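Local coordinates for uncharacterized protein (Thermus thermophilus HB8, PDB 6SCE), which probably cuts DNA as a defence nuclease of a type III CRISPR system, switched on when cyclic oligoadenylate binds to its CARF region, at residues Tyr230-Leu235 with Leu261-Arg266; Met204-Leu209 with Arg255-Phe260. All blocks are in the same frame, centred on the assembly; numbering follows the deposited sequence.

In the fold
Both contacts lie in the part of the chain built on the mixed sheet that ends with strands 187-192, 225-229 and 260-262, all parallel. Going from the N terminus, M204-L209 starts helix 206-220, strand 225-229 leads into Y230-L235, and helix 240-257 then carries the chain through R255-F260 to L261-R266. Contact 2 closes a loop of 45 residues by joining the start of helix 206-220 to the end of helix 240-257. Contact 1 closes one of 25 residues at the ends of two neighbouring strands. The segments alternate, so the loops cross, and the contacts touch where M204 packs against Y230 and H231.

Contact 1. Residues Tyr230-Leu235 with Leu261-Arg266; sequences YHKAHL and LVDPGR
Y230 and V262 continue the pairing of parallel strands 225-229 and 260-262 to its last bond: Y230 N donates to V262 O at 2.9 Å. Here the two strands reach their C-terminal ends and both give way to loops.

The apolar packing is centred on the tyrosine ring. With CG set between its backbone N and carbonyl carbon (chi1 62°), Y230 swings its ring alongside the departing chain at V262-P264. P264 CD sits over the centre of one face of the Y230 ring in a CH-pi contact, 4.0 Å from its centroid and only 6° off the ring normal; proline suits the place because its ring CH groups are rigidly held and slightly polarised. At the ring's edge lies L261 CG, while L261 CD1 reaches Y230 CB at 4.0 Å. F247 of helix 240-257 meets the same ring edge-to-face.

The charged part is a salt bridge between K232, in the first turn of helix 232-236, and D263. The lysine is extended until it bends at chi3 (-84°), which brings K232 NZ to 2.8 Å from D263 OD1 on the syn side of the carboxylate. From the opposite face of that carboxylate G265 N donates to D263 OD1, also at 2.8 Å, making an Asx turn within the type I beta turn D263-R266. Aspartate is just long enough to fold back to the amide two residues on and still present its carboxylate to a lysine.

One oxygen thus accepts from both segments. The two bonds should restrict rotation of the D263 side chain and couple the turn to the helix start, and the neighbouring ammonium and amide would be expected to favour the ionised carboxylate.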
ATOM      1  N   TYR A 230     -19.965  11.093   6.190  1.00 30.85           N
ATOM      2  CA  TYR A 230     -20.939  10.617   5.244  1.00 31.11           C
ATOM      3  C   TYR A 230     -22.161  11.547   5.194  1.00 30.72           C
ATOM      4  O   TYR A 230     -22.432  12.299   6.137  1.00 32.14           O
ATOM      5  CB  TYR A 230     -21.297   9.148   5.481  1.00 31.52           C
ATOM      6  CG  TYR A 230     -21.930   8.798   6.805  1.00 33.41           C
ATOM      7  CD1 TYR A 230     -23.268   9.068   7.050  1.00 34.74           C
ATOM      8  CD2 TYR A 230     -21.202   8.140   7.803  1.00 32.46           C
ATOM      9  CE1 TYR A 230     -23.852   8.718   8.258  1.00 34.21           C
ATOM     10  CE2 TYR A 230     -21.787   7.778   9.006  1.00 34.55           C
ATOM     11  CZ  TYR A 230     -23.115   8.069   9.231  1.00 36.13           C
ATOM     12  OH  TYR A 230     -23.702   7.724  10.432  1.00 37.70           O
ATOM     13  N   HIS A 231     -22.849  11.495   4.073  1.00 31.06           N
ATOM     14  CA  HIS A 231     -23.954  12.413   3.751  1.00 32.33           C
ATOM     15  C   HIS A 231     -25.270  11.927   4.386  1.00 33.31           C
ATOM     16  O   HIS A 231     -26.141  11.383   3.708  1.00 33.24           O
ATOM     17  CB  HIS A 231     -24.107  12.491   2.245  1.00 32.22           C
ATOM     18  CG  HIS A 231     -23.030  13.292   1.569  1.00 36.40           C
ATOM     19  ND1 HIS A 231     -23.055  13.574   0.221  1.00 34.59           N
ATOM     20  CD2 HIS A 231     -21.897  13.868   2.054  1.00 36.95           C
ATOM     21  CE1 HIS A 231     -21.994  14.301  -0.096  1.00 37.76           C
ATOM     22  NE2 HIS A 231     -21.276  14.495   0.997  1.00 35.31           N
ATOM     23  N   LYS A 232     -25.380  12.183   5.672  1.00 35.67           N
ATOM     24  CA  LYS A 232     -26.500  11.738   6.470  1.00 38.59           C
ATOM     25  C   LYS A 232     -27.804  12.346   5.960  1.00 40.63           C
ATOM     26  O   LYS A 232     -28.824  11.664   5.973  1.00 39.40           O
ATOM     27  CB  LYS A 232     -26.299  12.077   7.937  1.00 42.28           C
ATOM     28  CG  LYS A 232     -27.230  11.273   8.831  1.00 45.94           C
ATOM     29  CD  LYS A 232     -27.025  11.608  10.285  1.00 47.48           C
ATOM     30  CE  LYS A 232     -25.885  10.810  10.876  1.00 47.25           C
ATOM     31  NZ  LYS A 232     -25.761  11.118  12.323  1.00 47.96           N
ATOM     32  N   ALA A 233     -27.763  13.594   5.481  1.00 38.20           N
ATOM     33  CA  ALA A 233     -28.957  14.216   4.929  1.00 39.57           C
ATOM     34  C   ALA A 233     -29.463  13.444   3.702  1.00 38.57           C
ATOM     35  O   ALA A 233     -30.668  13.265   3.525  1.00 34.37           O
ATOM     36  CB  ALA A 233     -28.723  15.672   4.590  1.00 39.84           C
ATOM     37  N   HIS A 234     -28.562  12.939   2.867  1.00 33.69           N
ATOM     38  CA  HIS A 234     -28.999  12.080   1.792  1.00 33.31           C
ATOM     39  C   HIS A 234     -29.656  10.782   2.296  1.00 34.54           C
ATOM     40  O   HIS A 234     -30.673  10.345   1.745  1.00 35.71           O
ATOM     41  CB  HIS A 234     -27.874  11.704   0.837  1.00 33.44           C
ATOM     42  CG  HIS A 234     -28.336  10.863  -0.303  1.00 31.83           C
ATOM     43  ND1 HIS A 234     -29.051  11.383  -1.358  1.00 35.75           N
ATOM     44  CD2 HIS A 234     -28.192   9.542  -0.556  1.00 31.79           C
ATOM     45  CE1 HIS A 234     -29.315  10.420  -2.218  1.00 35.49           C
ATOM     46  NE2 HIS A 234     -28.803   9.292  -1.754  1.00 34.86           N
ATOM     47  N   LEU A 235     -29.062  10.161   3.297  1.00 32.71           N
ATOM     48  CA  LEU A 235     -29.629   8.934   3.872  1.00 33.74           C
ATOM     49  C   LEU A 235     -31.063   9.177   4.414  1.00 36.26           C
ATOM     50  O   LEU A 235     -31.938   8.317   4.270  1.00 32.63           O
ATOM     51  CB  LEU A 235     -28.769   8.427   5.017  1.00 33.35           C
ATOM     52  CG  LEU A 235     -27.382   7.895   4.648  1.00 34.10           C
ATOM     53  CD1 LEU A 235     -26.708   7.400   5.907  1.00 36.16           C
ATOM     54  CD2 LEU A 235     -27.450   6.837   3.568  1.00 34.58           C
ATOM     55  N   LEU A 261     -14.489   6.746   6.736  1.00 33.85           N
ATOM     56  CA  LEU A 261     -15.878   7.229   6.675  1.00 31.31           C
ATOM     57  C   LEU A 261     -16.431   7.458   8.068  1.00 31.63           C
ATOM     58  O   LEU A 261     -16.454   6.542   8.873  1.00 34.86           O
ATOM     59  CB  LEU A 261     -16.724   6.206   5.952  1.00 31.73           C
ATOM     60  CG  LEU A 261     -18.080   6.716   5.451  1.00 32.97           C
ATOM     61  CD1 LEU A 261     -17.882   7.595   4.235  1.00 33.26           C
ATOM     62  CD2 LEU A 261     -18.987   5.549   5.114  1.00 33.64           C
ATOM     63  N   VAL A 262     -16.864   8.672   8.355  1.00 30.29           N
ATOM     64  CA  VAL A 262     -17.249   9.051   9.699  1.00 31.61           C
ATOM     65  C   VAL A 262     -18.634   9.663   9.777  1.00 31.99           C
ATOM     66  O   VAL A 262     -19.144  10.286   8.825  1.00 32.40           O
ATOM     67  CB  VAL A 262     -16.237  10.010  10.389  1.00 34.00           C
ATOM     68  CG1 VAL A 262     -14.876   9.346  10.562  1.00 36.10           C
ATOM     69  CG2 VAL A 262     -16.102  11.323   9.638  1.00 33.32           C
ATOM     70  N   ASP A 263     -19.218   9.501  10.953  1.00 33.21           N
ATOM     71  CA  ASP A 263     -20.538  10.058  11.260  1.00 35.24           C
ATOM     72  C   ASP A 263     -20.350  11.555  11.481  1.00 33.09           C
ATOM     73  O   ASP A 263     -19.631  11.952  12.389  1.00 34.48           O
ATOM     74  CB  ASP A 263     -21.096   9.316  12.492  1.00 37.23           C
ATOM     75  CG  ASP A 263     -22.470   9.816  12.949  1.00 42.59           C
ATOM     76  OD1 ASP A 263     -22.969  10.853  12.453  1.00 40.92           O
ATOM     77  OD2 ASP A 263     -23.019   9.132  13.842  1.00 43.57           O
ATOM     78  N   PRO A 264     -20.984  12.397  10.640  1.00 33.68           N
ATOM     79  CA  PRO A 264     -20.837  13.833  10.792  1.00 36.71           C
ATOM     80  C   PRO A 264     -21.401  14.335  12.117  1.00 38.66           C
ATOM     81  O   PRO A 264     -21.058  15.412  12.545  1.00 42.77           O
ATOM     82  CB  PRO A 264     -21.623  14.396   9.599  1.00 37.80           C
ATOM     83  CG  PRO A 264     -22.634  13.346   9.290  1.00 37.49           C
ATOM     84  CD  PRO A 264     -21.905  12.052   9.534  1.00 35.71           C
ATOM     85  N   GLY A 265     -22.216  13.516  12.775  1.00 42.72           N
ATOM     86  CA  GLY A 265     -22.792  13.881  14.060  1.00 45.39           C
ATOM     87  C   GLY A 265     -21.869  13.636  15.228  1.00 48.52           C
ATOM     88  O   GLY A 265     -22.240  13.970  16.338  1.00 47.65           O
ATOM     89  N   ARG A 266     -20.659  13.087  15.000  1.00 44.24           N
ATOM     90  CA  ARG A 266     -19.754  12.763  16.108  1.00 46.54           C
ATOM     91  C   ARG A 266     -18.365  13.403  16.000  1.00 44.73           C
ATOM     92  O   ARG A 266     -17.894  13.695  14.905  1.00 41.25           O
ATOM     93  CB  ARG A 266     -19.617  11.250  16.233  1.00 50.71           C
ATOM     94  CG  ARG A 266     -20.936  10.537  16.518  1.00 54.90           C
ATOM     95  CD  ARG A 266     -20.825   9.045  16.246  1.00 59.91           C
ATOM     96  NE  ARG A 266     -19.946   8.386  17.208  1.00 64.41           N
ATOM     97  CZ  ARG A 266     -20.326   7.946  18.408  1.00 73.09           C
ATOM     98  NH1 ARG A 266     -21.589   8.083  18.820  1.00 80.64           N
ATOM     99  NH2 ARG A 266     -19.443   7.362  19.207  1.00 71.84           N
TER

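Contact 2. Residues Met204-Leu209 with Arg255-Phe260; sequences MSRKAL and REYGVF
R206, in the first turn of helix 206-220, reaches across to E256 and Y257 at the C-terminal end of helix 240-257, which closes with a Schellman motif at G258. One nitrogen makes both bonds: R206 NH2 donates to Y257 OH at 2.6 Å, close to the guanidinium plane, and to E256 OE2 at 2.8 Å as part of a salt bridge. The carboxylate oxygen is approached from above its plane. Arginine suits this position because its long chain can cross the hydroxyl end of the tyrosine at about a right angle before its planar end turns to the acid: R206 CG meets the ring edge in plane, and the bend at chi3 (-95°) sets the guanidinium nearly perpendicular to the ring.

Beside this polar group, the L209 backbone lies near the Y257 ring, L209 C being 4.4 Å from Y257 CD2, and V259 CG2 packs 3.8 Å from L209 O; the branched valine also covers V228 of strand 225-229.

Farther out, T540 OG1 bonds to E256 OE2 and Y434 OH to E256 OE1, so both carboxylate oxygens have partners from the part of the chain that follows. I570 of helix 561-579 packs on Y257. G258 readily adopts the positive phi (76°) that ends the helix. At the other helix, S205 is the N-cap, its short hydroxyl side chain holding the first turn: S205 OG accepts from A208 N at 2.9 Å.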
HETATM    1  N   MSE A 204     -23.232   9.862  -2.578  1.00 42.11           N
HETATM    2  CA  MSE A 204     -21.749   9.846  -2.664  1.00 42.58           C
HETATM    3  C   MSE A 204     -21.388   8.811  -3.688  1.00 47.25           C
HETATM    4  O   MSE A 204     -21.957   7.715  -3.674  1.00 50.72           O
HETATM    5  CB  MSE A 204     -21.146   9.401  -1.353  1.00 38.62           C
HETATM    6  CG  MSE A 204     -21.717  10.171  -0.184  1.00 34.89           C
HETATM    7 SE   MSE A 204     -20.817   9.796   1.523  1.00 36.50          SE
HETATM    8  CE  MSE A 204     -19.505  11.273   1.420  1.00 33.38           C
ATOM      9  N   SER A 205     -20.465   9.113  -4.597  1.00 44.90           N
ATOM     10  CA  SER A 205     -20.125   8.132  -5.630  1.00 42.37           C
ATOM     11  C   SER A 205     -18.856   7.372  -5.353  1.00 46.68           C
ATOM     12  O   SER A 205     -17.962   7.840  -4.636  1.00 38.37           O
ATOM     13  CB  SER A 205     -20.050   8.781  -6.999  1.00 46.44           C
ATOM     14  OG  SER A 205     -18.959   9.657  -7.106  1.00 42.32           O
ATOM     15  N   ARG A 206     -18.787   6.181  -5.942  1.00 45.42           N
ATOM     16  CA  ARG A 206     -17.580   5.392  -5.931  1.00 47.10           C
ATOM     17  C   ARG A 206     -16.440   6.207  -6.551  1.00 41.30           C
ATOM     18  O   ARG A 206     -15.338   6.211  -6.011  1.00 40.95           O
ATOM     19  CB  ARG A 206     -17.800   4.080  -6.692  1.00 51.03           C
ATOM     20  CG  ARG A 206     -16.641   3.113  -6.616  1.00 54.68           C
ATOM     21  CD  ARG A 206     -16.720   2.029  -7.689  1.00 59.40           C
ATOM     22  NE  ARG A 206     -17.341   0.781  -7.230  1.00 61.93           N
ATOM     23  CZ  ARG A 206     -16.802  -0.080  -6.361  1.00 63.75           C
ATOM     24  NH1 ARG A 206     -17.453  -1.188  -6.041  1.00 59.53           N
ATOM     25  NH2 ARG A 206     -15.622   0.157  -5.792  1.00 68.83           N
ATOM     26  N   LYS A 207     -16.720   6.919  -7.649  1.00 37.79           N
ATOM     27  CA  LYS A 207     -15.714   7.745  -8.320  1.00 38.37           C
ATOM     28  C   LYS A 207     -15.171   8.836  -7.380  1.00 35.72           C
ATOM     29  O   LYS A 207     -13.963   9.016  -7.293  1.00 36.06           O
ATOM     30  CB  LYS A 207     -16.269   8.417  -9.580  1.00 44.31           C
ATOM     31  CG  LYS A 207     -16.670   7.464 -10.700  1.00 46.72           C
ATOM     32  N   ALA A 208     -16.054   9.550  -6.682  1.00 31.69           N
ATOM     33  CA  ALA A 208     -15.609  10.658  -5.838  1.00 32.80           C
ATOM     34  C   ALA A 208     -14.845  10.141  -4.608  1.00 29.91           C
ATOM     35  O   ALA A 208     -13.853  10.752  -4.203  1.00 30.76           O
ATOM     36  CB  ALA A 208     -16.773  11.546  -5.403  1.00 34.86           C
ATOM     37  N   LEU A 209     -15.301   9.039  -4.020  1.00 29.10           N
ATOM     38  CA  LEU A 209     -14.614   8.440  -2.877  1.00 31.92           C
ATOM     39  C   LEU A 209     -13.217   7.942  -3.241  1.00 32.32           C
ATOM     40  O   LEU A 209     -12.254   8.213  -2.522  1.00 31.56           O
ATOM     41  CB  LEU A 209     -15.420   7.322  -2.273  1.00 34.32           C
ATOM     42  CG  LEU A 209     -16.672   7.788  -1.543  1.00 37.39           C
ATOM     43  CD1 LEU A 209     -17.497   6.571  -1.172  1.00 39.08           C
ATOM     44  CD2 LEU A 209     -16.361   8.637  -0.319  1.00 36.49           C
ATOM     45  N   ARG A 255     -14.019   1.375   2.576  1.00 38.54           N
ATOM     46  CA  ARG A 255     -13.052   0.365   2.944  1.00 42.66           C
ATOM     47  C   ARG A 255     -12.135   0.039   1.748  1.00 38.87           C
ATOM     48  O   ARG A 255     -10.927  -0.034   1.917  1.00 42.77           O
ATOM     49  CB  ARG A 255     -13.736  -0.900   3.453  1.00 47.02           C
ATOM     50  CG  ARG A 255     -12.740  -1.939   3.960  1.00 57.60           C
ATOM     51  CD  ARG A 255     -13.425  -3.179   4.508  1.00 63.05           C
ATOM     52  NE  ARG A 255     -13.645  -3.097   5.951  1.00 71.24           N
ATOM     53  CZ  ARG A 255     -14.072  -4.111   6.702  1.00 77.64           C
ATOM     54  NH1 ARG A 255     -14.330  -5.301   6.160  1.00 77.72           N
ATOM     55  NH2 ARG A 255     -14.244  -3.937   8.007  1.00 81.97           N
ATOM     56  N   GLU A 256     -12.724  -0.110   0.569  1.00 37.96           N
ATOM     57  CA  GLU A 256     -11.987  -0.471  -0.632  1.00 41.98           C
ATOM     58  C   GLU A 256     -10.924   0.550  -1.023  1.00 46.68           C
ATOM     59  O   GLU A 256      -9.822   0.172  -1.420  1.00 44.52           O
ATOM     60  CB  GLU A 256     -12.942  -0.706  -1.779  1.00 44.34           C
ATOM     61  CG  GLU A 256     -12.245  -1.071  -3.085  1.00 48.35           C
ATOM     62  CD  GLU A 256     -13.065  -1.993  -3.924  1.00 50.19           C
ATOM     63  OE1 GLU A 256     -13.279  -3.143  -3.464  1.00 50.50           O
ATOM     64  OE2 GLU A 256     -13.485  -1.568  -5.032  1.00 53.01           O
ATOM     65  N   TYR A 257     -11.221   1.837  -0.893  1.00 42.81           N
ATOM     66  CA  TYR A 257     -10.251   2.863  -1.287  1.00 43.89           C
ATOM     67  C   TYR A 257      -9.481   3.499  -0.148  1.00 40.64           C
ATOM     68  O   TYR A 257      -8.754   4.487  -0.355  1.00 44.41           O
ATOM     69  CB  TYR A 257     -10.951   3.911  -2.125  1.00 44.66           C
ATOM     70  CG  TYR A 257     -11.680   3.335  -3.303  1.00 47.05           C
ATOM     71  CD1 TYR A 257     -11.018   2.595  -4.280  1.00 49.74           C
ATOM     72  CD2 TYR A 257     -13.040   3.555  -3.457  1.00 50.84           C
ATOM     73  CE1 TYR A 257     -11.704   2.069  -5.367  1.00 50.28           C
ATOM     74  CE2 TYR A 257     -13.731   3.057  -4.536  1.00 51.47           C
ATOM     75  CZ  TYR A 257     -13.071   2.314  -5.490  1.00 55.10           C
ATOM     76  OH  TYR A 257     -13.818   1.835  -6.554  1.00 52.68           O
ATOM     77  N   GLY A 258      -9.619   2.958   1.065  1.00 37.80           N
ATOM     78  CA  GLY A 258      -8.870   3.466   2.205  1.00 37.33           C
ATOM     79  C   GLY A 258      -9.365   4.790   2.804  1.00 38.76           C
ATOM     80  O   GLY A 258      -8.600   5.550   3.387  1.00 36.74           O
ATOM     81  N   VAL A 259     -10.664   5.046   2.713  1.00 35.23           N
ATOM     82  CA  VAL A 259     -11.256   6.241   3.307  1.00 33.29           C
ATOM     83  C   VAL A 259     -11.748   5.959   4.708  1.00 33.00           C
ATOM     84  O   VAL A 259     -12.309   4.883   4.982  1.00 36.69           O
ATOM     85  CB  VAL A 259     -12.423   6.710   2.416  1.00 33.89           C
ATOM     86  CG1 VAL A 259     -13.342   7.673   3.147  1.00 35.52           C
ATOM     87  CG2 VAL A 259     -11.839   7.318   1.158  1.00 34.37           C
ATOM     88  N   PHE A 260     -11.562   6.921   5.597  1.00 30.93           N
ATOM     89  CA  PHE A 260     -12.086   6.847   6.947  1.00 32.87           C
ATOM     90  C   PHE A 260     -13.450   7.548   6.917  1.00 33.30           C
ATOM     91  O   PHE A 260     -13.543   8.768   7.013  1.00 33.80           O
ATOM     92  CB  PHE A 260     -11.114   7.508   7.910  1.00 34.54           C
ATOM     93  CG  PHE A 260     -11.506   7.455   9.360  1.00 36.28           C
ATOM     94  CD1 PHE A 260     -12.053   6.314   9.923  1.00 38.51           C
ATOM     95  CD2 PHE A 260     -11.289   8.548  10.161  1.00 38.08           C
ATOM     96  CE1 PHE A 260     -12.367   6.280  11.265  1.00 41.37           C
ATOM     97  CE2 PHE A 260     -11.590   8.524  11.500  1.00 39.57           C
ATOM     98  CZ  PHE A 260     -12.134   7.382  12.052  1.00 38.54           C
TER